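Local coordinates for lysosome-associated membrane glycoprotein 2 (Mus musculus, PDB 5GV3), which serves lysosome biogenesis and autophagy as a lysosomal membrane glycoprotein and inhibits the proton channel TMEM175, helping to acidify the lysosomal lumen, at residues K10-Y15 with A147-G152; E17-F22 with K139-H144; L88-S93 with G105-K110. All coordinates share one frame; numbering follows the deposited sequence.

Contact 1 of 3, residues K10-Y15 with A147-G152; sequences KGTCLY and AFVQNG. With NAG (2-acetamido-2-deoxy-beta-D-glucopyranose), chain L.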
loop_
_atom_site.group_PDB
_atom_site.type_symbol
_atom_site.label_atom_id
_atom_site.label_comp_id
_atom_site.label_asym_id
_atom_site.label_seq_id
_atom_site.Cartn_x
_atom_site.Cartn_y
_atom_site.Cartn_z
ATOM N N LYS A 10 -1.566 -24.046 7.628
ATOM C CA LYS A 10 -2.205 -23.987 8.930
ATOM C C LYS A 10 -3.304 -22.939 8.917
ATOM O O LYS A 10 -4.018 -22.764 9.900
ATOM C CB LYS A 10 -1.179 -23.679 10.025
ATOM C CG LYS A 10 -1.415 -24.461 11.317
ATOM C CD LYS A 10 -1.264 -25.967 11.090
ATOM C CE LYS A 10 -1.411 -26.763 12.387
ATOM N NZ LYS A 10 -2.684 -26.475 13.109
ATOM N N GLY A 11 -3.452 -22.257 7.784
ATOM C CA GLY A 11 -4.519 -21.285 7.641
ATOM C C GLY A 11 -3.990 -19.952 7.157
ATOM O O GLY A 11 -2.836 -19.841 6.737
ATOM N N THR A 12 -4.850 -18.942 7.202
ATOM C CA THR A 12 -4.465 -17.584 6.858
ATOM C C THR A 12 -3.276 -17.120 7.693
ATOM O O THR A 12 -3.307 -17.212 8.918
ATOM C CB THR A 12 -5.631 -16.616 7.092
ATOM O OG1 THR A 12 -6.726 -16.969 6.239
ATOM C CG2 THR A 12 -5.203 -15.179 6.811
ATOM N N CYS A 13 -2.227 -16.621 7.037
ATOM C CA CYS A 13 -1.084 -16.087 7.776
ATOM C C CYS A 13 -0.984 -14.571 7.629
ATOM O O CYS A 13 -0.302 -13.919 8.411
ATOM C CB CYS A 13 0.223 -16.747 7.333
ATOM S SG CYS A 13 0.436 -16.938 5.558
ATOM N N LEU A 14 -1.683 -14.014 6.642
ATOM C CA LEU A 14 -1.741 -12.559 6.465
ATOM C C LEU A 14 -3.054 -12.172 5.784
ATOM O O LEU A 14 -3.433 -12.759 4.775
ATOM C CB LEU A 14 -0.555 -12.044 5.645
ATOM C CG LEU A 14 -0.475 -10.523 5.379
ATOM C CD1 LEU A 14 0.969 -10.034 5.368
ATOM C CD2 LEU A 14 -1.184 -10.091 4.082
ATOM N N TYR A 15 -3.752 -11.194 6.349
ATOM C CA TYR A 15 -4.953 -10.682 5.711
ATOM C C TYR A 15 -4.864 -9.166 5.572
ATOM O O TYR A 15 -4.488 -8.463 6.512
ATOM C CB TYR A 15 -6.218 -11.064 6.486
ATOM C CG TYR A 15 -7.490 -10.614 5.783
ATOM C CD1 TYR A 15 -8.092 -11.414 4.819
ATOM C CD2 TYR A 15 -8.075 -9.391 6.072
ATOM C CE1 TYR A 15 -9.240 -11.012 4.169
ATOM C CE2 TYR A 15 -9.224 -8.979 5.421
ATOM C CZ TYR A 15 -9.799 -9.791 4.471
ATOM O OH TYR A 15 -10.941 -9.383 3.818
ATOM N N ALA A 147 -1.228 -8.708 9.949
ATOM C CA ALA A 147 -0.039 -9.456 9.591
ATOM C C ALA A 147 0.250 -10.457 10.696
ATOM O O ALA A 147 -0.225 -10.292 11.825
ATOM C CB ALA A 147 1.138 -8.529 9.381
ATOM N N PHE A 148 0.999 -11.502 10.358
ATOM C CA PHE A 148 1.395 -12.522 11.318
ATOM C C PHE A 148 0.173 -13.079 12.030
ATOM O O PHE A 148 0.003 -12.904 13.233
ATOM C CB PHE A 148 2.412 -11.955 12.314
ATOM C CG PHE A 148 3.543 -11.207 11.656
ATOM C CD1 PHE A 148 4.565 -11.892 11.016
ATOM C CD2 PHE A 148 3.581 -9.823 11.674
ATOM C CE1 PHE A 148 5.600 -11.209 10.400
ATOM C CE2 PHE A 148 4.617 -9.129 11.065
ATOM C CZ PHE A 148 5.628 -9.823 10.426
ATOM N N VAL A 149 -0.693 -13.729 11.264
ATOM C CA VAL A 149 -1.894 -14.316 11.815
ATOM C C VAL A 149 -1.546 -15.642 12.477
ATOM O O VAL A 149 -0.918 -16.504 11.866
ATOM C CB VAL A 149 -2.949 -14.545 10.732
ATOM C CG1 VAL A 149 -4.216 -15.107 11.348
ATOM C CG2 VAL A 149 -3.238 -13.240 9.993
ATOM N N GLN A 150 -1.967 -15.810 13.724
ATOM C CA GLN A 150 -1.653 -17.028 14.459
ATOM C C GLN A 150 -2.817 -18.009 14.431
ATOM O O GLN A 150 -3.977 -17.605 14.374
ATOM C CB GLN A 150 -1.271 -16.699 15.901
ATOM C CG GLN A 150 0.042 -15.944 16.032
ATOM C CD GLN A 150 0.332 -15.531 17.460
ATOM O OE1 GLN A 150 -0.481 -15.749 18.358
ATOM N NE2 GLN A 150 1.494 -14.926 17.677
ATOM N N ASN A 151 -2.484 -19.296 14.482
ATOM C CA ASN A 151 -3.457 -20.386 14.416
ATOM C C ASN A 151 -4.304 -20.388 13.142
ATOM O O ASN A 151 -5.376 -20.989 13.108
ATOM C CB ASN A 151 -4.374 -20.362 15.645
ATOM C CG ASN A 151 -3.618 -20.614 16.937
ATOM O OD1 ASN A 151 -2.486 -21.103 16.921
ATOM N ND2 ASN A 151 -4.249 -20.302 18.063
ATOM N N GLY A 152 -3.841 -19.683 12.112
ATOM C CA GLY A 152 -4.503 -19.696 10.818
ATOM C C GLY A 152 -5.812 -18.932 10.755
ATOM O O GLY A 152 -6.464 -18.872 9.712
HETATM C C1 NAG L . -8.958 -16.166 3.617
HETATM C C2 NAG L . -10.446 -15.995 3.997
HETATM C C3 NAG L . -10.955 -17.183 4.821
HETATM C C4 NAG L . -10.619 -18.495 4.122
HETATM C C5 NAG L . -9.128 -18.549 3.804
HETATM C C6 NAG L . -8.735 -19.787 3.033
HETATM C C7 NAG L . -10.274 -14.244 5.832
HETATM C C8 NAG L . -9.315 -15.106 6.612
HETATM N N2 NAG L . -10.736 -14.714 4.654
HETATM O O3 NAG L . -12.360 -17.080 5.015
HETATM O O4 NAG L . -10.967 -19.590 4.961
HETATM O O5 NAG L . -8.776 -17.428 2.982
HETATM O O6 NAG L . -8.712 -19.527 1.634
HETATM O O7 NAG L . -10.622 -13.147 6.254
HETATM O O HOH W 1 2.021 -12.387 8.137
#

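Contact 2 of 3, residues E17-F22 with K139-H144; sequences EWEMNF and KYWGIH. With ZN (zinc ion), chain C; ZN (zinc ion), chain E; NAG (2-acetamido-2-deoxy-beta-D-glucopyranose), chain M.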
loop_
_atom_site.group_PDB
_atom_site.type_symbol
_atom_site.label_atom_id
_atom_site.label_comp_id
_atom_site.label_asym_id
_atom_site.label_seq_id
_atom_site.Cartn_x
_atom_site.Cartn_y
_atom_site.Cartn_z
ATOM N N GLU A 17 -7.180 -5.909 3.699
ATOM C CA GLU A 17 -8.338 -5.393 2.981
ATOM C C GLU A 17 -8.264 -3.872 3.055
ATOM O O GLU A 17 -8.220 -3.319 4.152
ATOM C CB GLU A 17 -9.615 -5.974 3.622
ATOM C CG GLU A 17 -11.028 -5.500 3.200
ATOM C CD GLU A 17 -12.144 -6.178 4.058
ATOM O OE1 GLU A 17 -11.849 -7.140 4.796
ATOM O OE2 GLU A 17 -13.325 -5.788 4.026
ATOM N N TRP A 18 -8.217 -3.198 1.905
ATOM C CA TRP A 18 -8.051 -1.744 1.896
ATOM C C TRP A 18 -8.266 -1.125 0.510
ATOM O O TRP A 18 -8.366 -1.833 -0.492
ATOM C CB TRP A 18 -6.655 -1.368 2.413
ATOM C CG TRP A 18 -5.548 -1.518 1.406
ATOM C CD1 TRP A 18 -4.899 -0.506 0.775
ATOM C CD2 TRP A 18 -4.958 -2.739 0.915
ATOM N NE1 TRP A 18 -3.954 -1.008 -0.075
ATOM C CE2 TRP A 18 -3.960 -2.373 -0.009
ATOM C CE3 TRP A 18 -5.180 -4.094 1.162
ATOM C CZ2 TRP A 18 -3.181 -3.309 -0.686
ATOM C CZ3 TRP A 18 -4.402 -5.028 0.487
ATOM C CH2 TRP A 18 -3.418 -4.629 -0.427
ATOM N N GLU A 19 -8.360 0.201 0.475
ATOM C CA GLU A 19 -8.460 0.941 -0.780
ATOM C C GLU A 19 -7.366 2.011 -0.838
ATOM O O GLU A 19 -7.028 2.617 0.170
ATOM C CB GLU A 19 -9.850 1.571 -0.930
ATOM C CG GLU A 19 -10.998 0.538 -0.984
ATOM C CD GLU A 19 -12.301 1.087 -1.575
ATOM O OE1 GLU A 19 -12.232 1.850 -2.562
ATOM O OE2 GLU A 19 -13.398 0.744 -1.071
ATOM N N MET A 20 -6.801 2.244 -2.014
ATOM C CA MET A 20 -5.789 3.301 -2.153
ATOM C C MET A 20 -5.814 3.994 -3.501
ATOM O O MET A 20 -6.200 3.400 -4.504
ATOM C CB MET A 20 -4.395 2.717 -1.884
ATOM C CG MET A 20 -4.028 1.513 -2.762
ATOM S SD MET A 20 -2.292 0.963 -2.684
ATOM C CE MET A 20 -2.017 0.901 -0.970
ATOM N N ASN A 21 -5.453 5.271 -3.508
ATOM C CA ASN A 21 -5.231 5.964 -4.765
ATOM C C ASN A 21 -4.041 6.919 -4.608
ATOM O O ASN A 21 -3.611 7.229 -3.480
ATOM C CB ASN A 21 -6.525 6.622 -5.328
ATOM C CG ASN A 21 -7.074 7.781 -4.510
ATOM O OD1 ASN A 21 -6.383 8.416 -3.716
ATOM N ND2 ASN A 21 -8.365 8.073 -4.746
ATOM N N PHE A 22 -3.463 7.304 -5.742
ATOM C CA PHE A 22 -2.241 8.103 -5.770
ATOM C C PHE A 22 -2.372 9.287 -6.702
ATOM O O PHE A 22 -2.641 9.133 -7.889
ATOM C CB PHE A 22 -1.061 7.242 -6.221
ATOM C CG PHE A 22 -0.830 6.040 -5.354
ATOM C CD1 PHE A 22 -0.332 6.179 -4.074
ATOM C CD2 PHE A 22 -1.145 4.774 -5.812
ATOM C CE1 PHE A 22 -0.135 5.071 -3.271
ATOM C CE2 PHE A 22 -0.954 3.661 -5.015
ATOM C CZ PHE A 22 -0.449 3.805 -3.745
ATOM N N LYS A 139 -3.287 8.248 -0.659
ATOM C CA LYS A 139 -4.469 8.109 0.188
ATOM C C LYS A 139 -4.811 6.636 0.406
ATOM O O LYS A 139 -4.847 5.849 -0.538
ATOM C CB LYS A 139 -5.661 8.854 -0.417
ATOM C CG LYS A 139 -5.532 10.379 -0.368
ATOM C CD LYS A 139 -6.783 11.050 -0.920
ATOM C CE LYS A 139 -6.702 12.569 -0.836
ATOM N NZ LYS A 139 -6.644 13.017 0.581
ATOM N N TYR A 140 -5.041 6.278 1.666
ATOM C CA TYR A 140 -5.382 4.909 2.062
ATOM C C TYR A 140 -6.647 4.926 2.918
ATOM O O TYR A 140 -6.795 5.804 3.767
ATOM C CB TYR A 140 -4.241 4.262 2.857
ATOM C CG TYR A 140 -2.879 4.356 2.204
ATOM C CD1 TYR A 140 -2.459 3.399 1.302
ATOM C CD2 TYR A 140 -2.014 5.408 2.488
ATOM C CE1 TYR A 140 -1.216 3.478 0.701
ATOM C CE2 TYR A 140 -0.756 5.490 1.885
ATOM C CZ TYR A 140 -0.371 4.512 0.990
ATOM O OH TYR A 140 0.854 4.548 0.366
ATOM N N TRP A 141 -7.557 3.979 2.688
ATOM C CA TRP A 141 -8.760 3.872 3.517
ATOM C C TRP A 141 -9.432 2.494 3.450
ATOM O O TRP A 141 -8.988 1.613 2.716
ATOM C CB TRP A 141 -9.764 4.961 3.129
ATOM C CG TRP A 141 -10.478 4.758 1.798
ATOM C CD1 TRP A 141 -11.736 4.244 1.606
ATOM C CD2 TRP A 141 -9.979 5.092 0.491
ATOM N NE1 TRP A 141 -12.043 4.228 0.262
ATOM C CE2 TRP A 141 -10.983 4.743 -0.439
ATOM C CE3 TRP A 141 -8.779 5.644 0.023
ATOM C CZ2 TRP A 141 -10.814 4.930 -1.816
ATOM C CZ3 TRP A 141 -8.615 5.825 -1.339
ATOM C CH2 TRP A 141 -9.630 5.471 -2.245
ATOM N N GLY A 142 -10.495 2.313 4.232
ATOM C CA GLY A 142 -11.244 1.063 4.257
ATOM C C GLY A 142 -10.354 -0.094 4.662
ATOM O O GLY A 142 -10.477 -1.194 4.135
ATOM N N ILE A 143 -9.465 0.159 5.616
ATOM C CA ILE A 143 -8.401 -0.775 5.973
ATOM C C ILE A 143 -8.830 -1.792 7.016
ATOM O O ILE A 143 -9.290 -1.421 8.091
ATOM C CB ILE A 143 -7.160 -0.021 6.505
ATOM C CG1 ILE A 143 -6.655 0.978 5.465
ATOM C CG2 ILE A 143 -6.069 -1.007 6.926
ATOM C CD1 ILE A 143 -5.650 1.989 6.019
ATOM N N HIS A 144 -8.707 -3.074 6.673
ATOM C CA HIS A 144 -8.810 -4.153 7.648
ATOM C C HIS A 144 -7.551 -4.994 7.500
ATOM O O HIS A 144 -7.380 -5.678 6.490
ATOM C CB HIS A 144 -10.067 -4.994 7.415
ATOM C CG HIS A 144 -11.334 -4.242 7.661
ATOM N ND1 HIS A 144 -11.865 -3.368 6.731
ATOM C CD2 HIS A 144 -12.145 -4.175 8.741
ATOM C CE1 HIS A 144 -12.966 -2.827 7.220
ATOM N NE2 HIS A 144 -13.158 -3.299 8.439
HETATM ZN ZN ZN C . -13.775 -7.278 5.327
HETATM ZN ZN ZN E . -14.217 1.992 -2.406
HETATM C C1 NAG M . -9.155 9.119 -4.131
HETATM C C2 NAG M . -10.444 9.412 -4.911
HETATM C C3 NAG M . -11.225 10.535 -4.234
HETATM C C4 NAG M . -11.444 10.217 -2.760
HETATM C C5 NAG M . -10.118 9.888 -2.080
HETATM C C6 NAG M . -10.290 9.433 -0.650
HETATM C C7 NAG M . -10.519 8.972 -7.328
HETATM C C8 NAG M . -10.146 9.472 -8.694
HETATM N N2 NAG M . -10.162 9.750 -6.298
HETATM O O3 NAG M . -12.478 10.709 -4.883
HETATM O O4 NAG M . -12.053 11.328 -2.111
HETATM O O5 NAG M . -9.478 8.809 -2.774
HETATM O O6 NAG M . -10.943 8.173 -0.609
HETATM O O7 NAG M . -11.115 7.911 -7.164
HETATM O O HOH W 2 -13.132 -8.781 6.630
#

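Contact 3 of 3, residues L88-S93 with G105-K110; sequences LSYNTS and GVHTVK. With NAG (2-acetamido-2-deoxy-beta-D-glucopyranose), chain N.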
loop_
_atom_site.group_PDB
_atom_site.type_symbol
_atom_site.label_atom_id
_atom_site.label_comp_id
_atom_site.label_asym_id
_atom_site.label_seq_id
_atom_site.Cartn_x
_atom_site.Cartn_y
_atom_site.Cartn_z
ATOM N N LEU A 88 6.150 3.507 -3.281
ATOM C CA LEU A 88 5.449 3.582 -4.551
ATOM C C LEU A 88 6.452 3.807 -5.676
ATOM O O LEU A 88 7.318 4.676 -5.577
ATOM C CB LEU A 88 4.416 4.707 -4.539
ATOM C CG LEU A 88 3.645 4.944 -5.837
ATOM C CD1 LEU A 88 2.600 3.870 -6.017
ATOM C CD2 LEU A 88 3.002 6.322 -5.836
ATOM N N SER A 89 6.350 3.009 -6.732
ATOM C CA SER A 89 7.164 3.223 -7.924
ATOM C C SER A 89 6.262 3.457 -9.115
ATOM O O SER A 89 5.314 2.703 -9.348
ATOM C CB SER A 89 8.096 2.043 -8.191
ATOM O OG SER A 89 8.949 1.817 -7.088
ATOM N N TYR A 90 6.522 4.528 -9.850
ATOM C CA TYR A 90 5.731 4.807 -11.035
ATOM C C TYR A 90 6.616 5.096 -12.241
ATOM O O TYR A 90 7.710 5.645 -12.118
ATOM C CB TYR A 90 4.740 5.947 -10.790
ATOM C CG TYR A 90 5.320 7.284 -10.398
ATOM C CD1 TYR A 90 5.627 7.568 -9.075
ATOM C CD2 TYR A 90 5.528 8.276 -11.348
ATOM C CE1 TYR A 90 6.133 8.797 -8.707
ATOM C CE2 TYR A 90 6.043 9.511 -10.992
ATOM C CZ TYR A 90 6.340 9.767 -9.672
ATOM O OH TYR A 90 6.850 10.994 -9.317
ATOM N N ASN A 91 6.134 4.661 -13.400
ATOM C CA ASN A 91 6.889 4.675 -14.638
ATOM C C ASN A 91 6.283 5.682 -15.612
ATOM O O ASN A 91 5.216 5.443 -16.170
ATOM C CB ASN A 91 6.885 3.261 -15.216
ATOM C CG ASN A 91 7.650 3.138 -16.510
ATOM O OD1 ASN A 91 8.043 4.126 -17.129
ATOM N ND2 ASN A 91 7.857 1.896 -16.936
ATOM N N THR A 92 6.974 6.796 -15.831
ATOM C CA THR A 92 6.422 7.872 -16.652
ATOM C C THR A 92 6.602 7.620 -18.143
ATOM O O THR A 92 6.164 8.421 -18.973
ATOM C CB THR A 92 7.045 9.228 -16.302
ATOM O OG1 THR A 92 8.472 9.122 -16.317
ATOM C CG2 THR A 92 6.569 9.688 -14.930
ATOM N N SER A 93 7.259 6.517 -18.488
ATOM C CA SER A 93 7.367 6.119 -19.884
ATOM C C SER A 93 6.074 5.447 -20.344
ATOM O O SER A 93 5.962 5.023 -21.493
ATOM C CB SER A 93 8.557 5.184 -20.101
ATOM O OG SER A 93 9.784 5.831 -19.811
ATOM N N GLY A 105 11.357 6.662 -17.416
ATOM C CA GLY A 105 11.845 5.704 -16.460
ATOM C C GLY A 105 11.024 5.733 -15.190
ATOM O O GLY A 105 9.980 6.386 -15.106
ATOM N N VAL A 106 11.525 5.006 -14.203
ATOM C CA VAL A 106 10.855 4.807 -12.937
ATOM C C VAL A 106 11.204 5.880 -11.928
ATOM O O VAL A 106 12.349 6.299 -11.820
ATOM C CB VAL A 106 11.207 3.424 -12.361
ATOM C CG1 VAL A 106 10.561 3.216 -10.991
ATOM C CG2 VAL A 106 10.760 2.356 -13.329
ATOM N N HIS A 107 10.196 6.372 -11.229
ATOM C CA HIS A 107 10.456 7.199 -10.072
ATOM C C HIS A 107 9.922 6.508 -8.829
ATOM O O HIS A 107 8.916 5.805 -8.875
ATOM C CB HIS A 107 9.852 8.595 -10.223
ATOM C CG HIS A 107 10.429 9.386 -11.358
ATOM N ND1 HIS A 107 11.747 9.798 -11.370
ATOM C CD2 HIS A 107 9.863 9.914 -12.469
ATOM C CE1 HIS A 107 11.985 10.489 -12.469
ATOM N NE2 HIS A 107 10.854 10.589 -13.145
ATOM N N THR A 108 10.614 6.709 -7.717
ATOM C CA THR A 108 10.282 6.020 -6.481
ATOM C C THR A 108 10.097 7.028 -5.356
ATOM O O THR A 108 10.915 7.925 -5.162
ATOM C CB THR A 108 11.381 5.009 -6.096
ATOM O OG1 THR A 108 11.570 4.078 -7.168
ATOM C CG2 THR A 108 11.001 4.248 -4.844
ATOM N N VAL A 109 8.978 6.930 -4.660
ATOM C CA VAL A 109 8.740 7.790 -3.515
ATOM C C VAL A 109 8.679 6.921 -2.276
ATOM O O VAL A 109 8.034 5.872 -2.271
ATOM C CB VAL A 109 7.457 8.615 -3.671
ATOM C CG1 VAL A 109 7.249 9.511 -2.463
ATOM C CG2 VAL A 109 7.537 9.443 -4.941
ATOM N N LYS A 110 9.383 7.343 -1.235
ATOM C CA LYS A 110 9.430 6.572 -0.007
ATOM C C LYS A 110 8.582 7.248 1.073
ATOM O O LYS A 110 8.541 8.476 1.180
ATOM C CB LYS A 110 10.883 6.401 0.437
ATOM C CG LYS A 110 11.171 5.105 1.174
ATOM C CD LYS A 110 12.674 4.890 1.285
ATOM C CE LYS A 110 13.280 4.596 -0.089
ATOM N NZ LYS A 110 14.679 4.093 -0.015
HETATM C C1 NAG N . 8.544 1.647 -18.171
HETATM C C2 NAG N . 9.267 0.316 -18.216
HETATM C C3 NAG N . 9.979 0.176 -19.553
HETATM C C4 NAG N . 8.984 0.332 -20.696
HETATM C C5 NAG N . 8.146 1.606 -20.542
HETATM C C6 NAG N . 6.973 1.647 -21.495
HETATM C C7 NAG N . 9.976 -0.679 -16.091
HETATM C C8 NAG N . 11.046 -0.741 -15.046
HETATM N N2 NAG N . 10.199 0.155 -17.114
HETATM O O3 NAG N . 10.612 -1.097 -19.624
HETATM O O4 NAG N . 9.685 0.398 -21.932
HETATM O O5 NAG N . 7.588 1.705 -19.221
HETATM O O6 NAG N . 5.834 1.011 -20.930
HETATM O O7 NAG N . 8.950 -1.348 -16.012
#

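Contact 1 of 3, residues K10-Y15 with A147-G152
Val149 packs its side chain against the backbone of Thr12 and Cys13, where the loop 147-152 runs beside the start of strand 11-28. Its CB lies 3.2 Å from Thr12 O. Of the two methyls, CG1, held anti to the backbone N (chi1 -178°), stays beside the same carbonyl, whereas CG2 reaches 3.5 Å from Cys13 C, close to the peptide that leads into Leu14. The residue is gripped at its backbone too: Val149 N donates an almost straight bond (175°) to Cys13 O at 2.9 Å, arriving from above the carbonyl plane. The same oxygen takes a second bond from a water, which in turn accepts from Phe148 N, so one carbonyl ties two successive amides of the loop. Farther along, Gly11 and Gly152 bring their CA atoms to 3.6 Å, a closeness possible because neither carries a CB. Thr12 N makes a weak bond to Gly152 O, and Gly152 CA-H points at Lys10 O. Next to the loop contact, a sugar of the Asn5 glycan sets its acetamide O7 over one face of the Tyr15 ring, 3.3 Å from CE1. Cys13, disulfide-bonded to Cys51, shares with Leu14 a classic beta bulge opposite Leu6, and the arrangement is that of a loop pinned to a bulged, disulfide-linked strand at one end of the first lumenal domain.

Contact 2 of 3, residues E17-F22 with K139-H144
Trp141 turns one face of its indole to Glu19, whose CB sits over the five-membered ring, 3.7 Å from the centroid and 23° off the normal: a CH-pi contact. On the opposite face lies O6 of the sugar bonded to Asn21 ND2, so the indole is held between a glutamate and a glycan. Trp141 takes chi1 73°, its CG between the backbone N and the carbonyl carbon, which swings the ring across toward strand 17-22. The backbones run antiparallel, with paired bonds at Glu17-His144, Glu19-Trp141 and Asn21-Lys139; Glu19 N reaches Trp141 O at 2.7 Å. A beta bulge at Gly142 and Ile143 shifts the register between the first two pairs.

The tightly packed side carries Met20, Tyr140 and Phe22. Tyr140 OH lies 3.8 Å from Phe22 CE1, at the edge of that ring, and its hydroxyl is hydrogen-bonded to Gln138 and Trp70. The face bearing Glu17, Glu19, Trp141 and His144 is more exposed. There Glu17 and His144 run side by side, carboxylate and imidazole planes 31° apart, with OE1 3.8 Å from His144 CB. Each glutamate chelates its own zinc ion through both oxygens: Glu17 OE1 is 2.0 Å from one, which also binds a water, and Glu19 OE1 is 2.0 Å from the other. Tyr15 OH is hydrogen-bonded to Glu17 OE1. Met20, Tyr140 and Phe22 thus pack on one side, while the other, which also carries the Asn21 glycan, combines Trp141 and His144 with carboxylates whose negative charge is probably offset by zinc.

Contact 3 of 3, residues L88-S93 with G105-K110
Tyr90 and His107 exchange backbone bonds where strands 88-91 and 106-110 run antiparallel, as do Leu88 and Val109; the shortest, His107 N to Tyr90 O, spans 2.7 Å and is nearly straight (172°). Past the ladder Thr92 N donates to Gly105 O at 3.1 Å, and Gly105 N donates a hydrogen bond to Ser93 OG at 3.0 Å. Asn91 OD1 accepts from Ser93 N in an Asx turn.

Among aromatic contacts, His107 CB lies over one face of the Tyr90 ring, 4.0 Å from the centroid. The Tyr90 ring reaches it because CG stands between the backbone N and carbonyl carbon (chi1 60°), leaning the ring across the pair. The two rings meet obliquely, planes at 55°, and Val109 CG2 touches the tyrosine edge 4.1 Å from CE1.

The face of Ser89, Asn91, Val106 and Thr108 mixes polar and apolar contacts and carries a sugar. Ser89 OG and Thr108 OG1 form a weak bond, and Asn91 ND2 carries a GlcNAc whose methyl C8 packs 3.6 Å from Val106 CG2.

The hairpin closes one edge of a four-stranded antiparallel sheet: strand 68-76 flanks strand 81-91 on its other side, and Leu88, Tyr90 and Val109 pack on Val136 of strand 136-146.

Contacts 1 and 2 follow each other along strand 11-28: in contact 1 it meets the loop after strand 136-146, in contact 2 that strand itself. They touch where Tyr15 CD2 comes 3.8 Å from His144 O, although their centres are 21 Å apart. Contact 3 belongs to the other, four-stranded sheet. It meets contact 2 across the interior of the domain, Phe22 CE2 lying 3.7 Å from Leu88 CD1. Contacts 1 and 3 lie on opposite sides of the chain's centre, nearest atoms about 17 Å apart. A sugar lies against each contact, but only contacts 2 and 3 hold the asparagine that carries it. Tyr15, hydrogen-bonded to zinc-binding Glu17, makes contact 1 border that metal site.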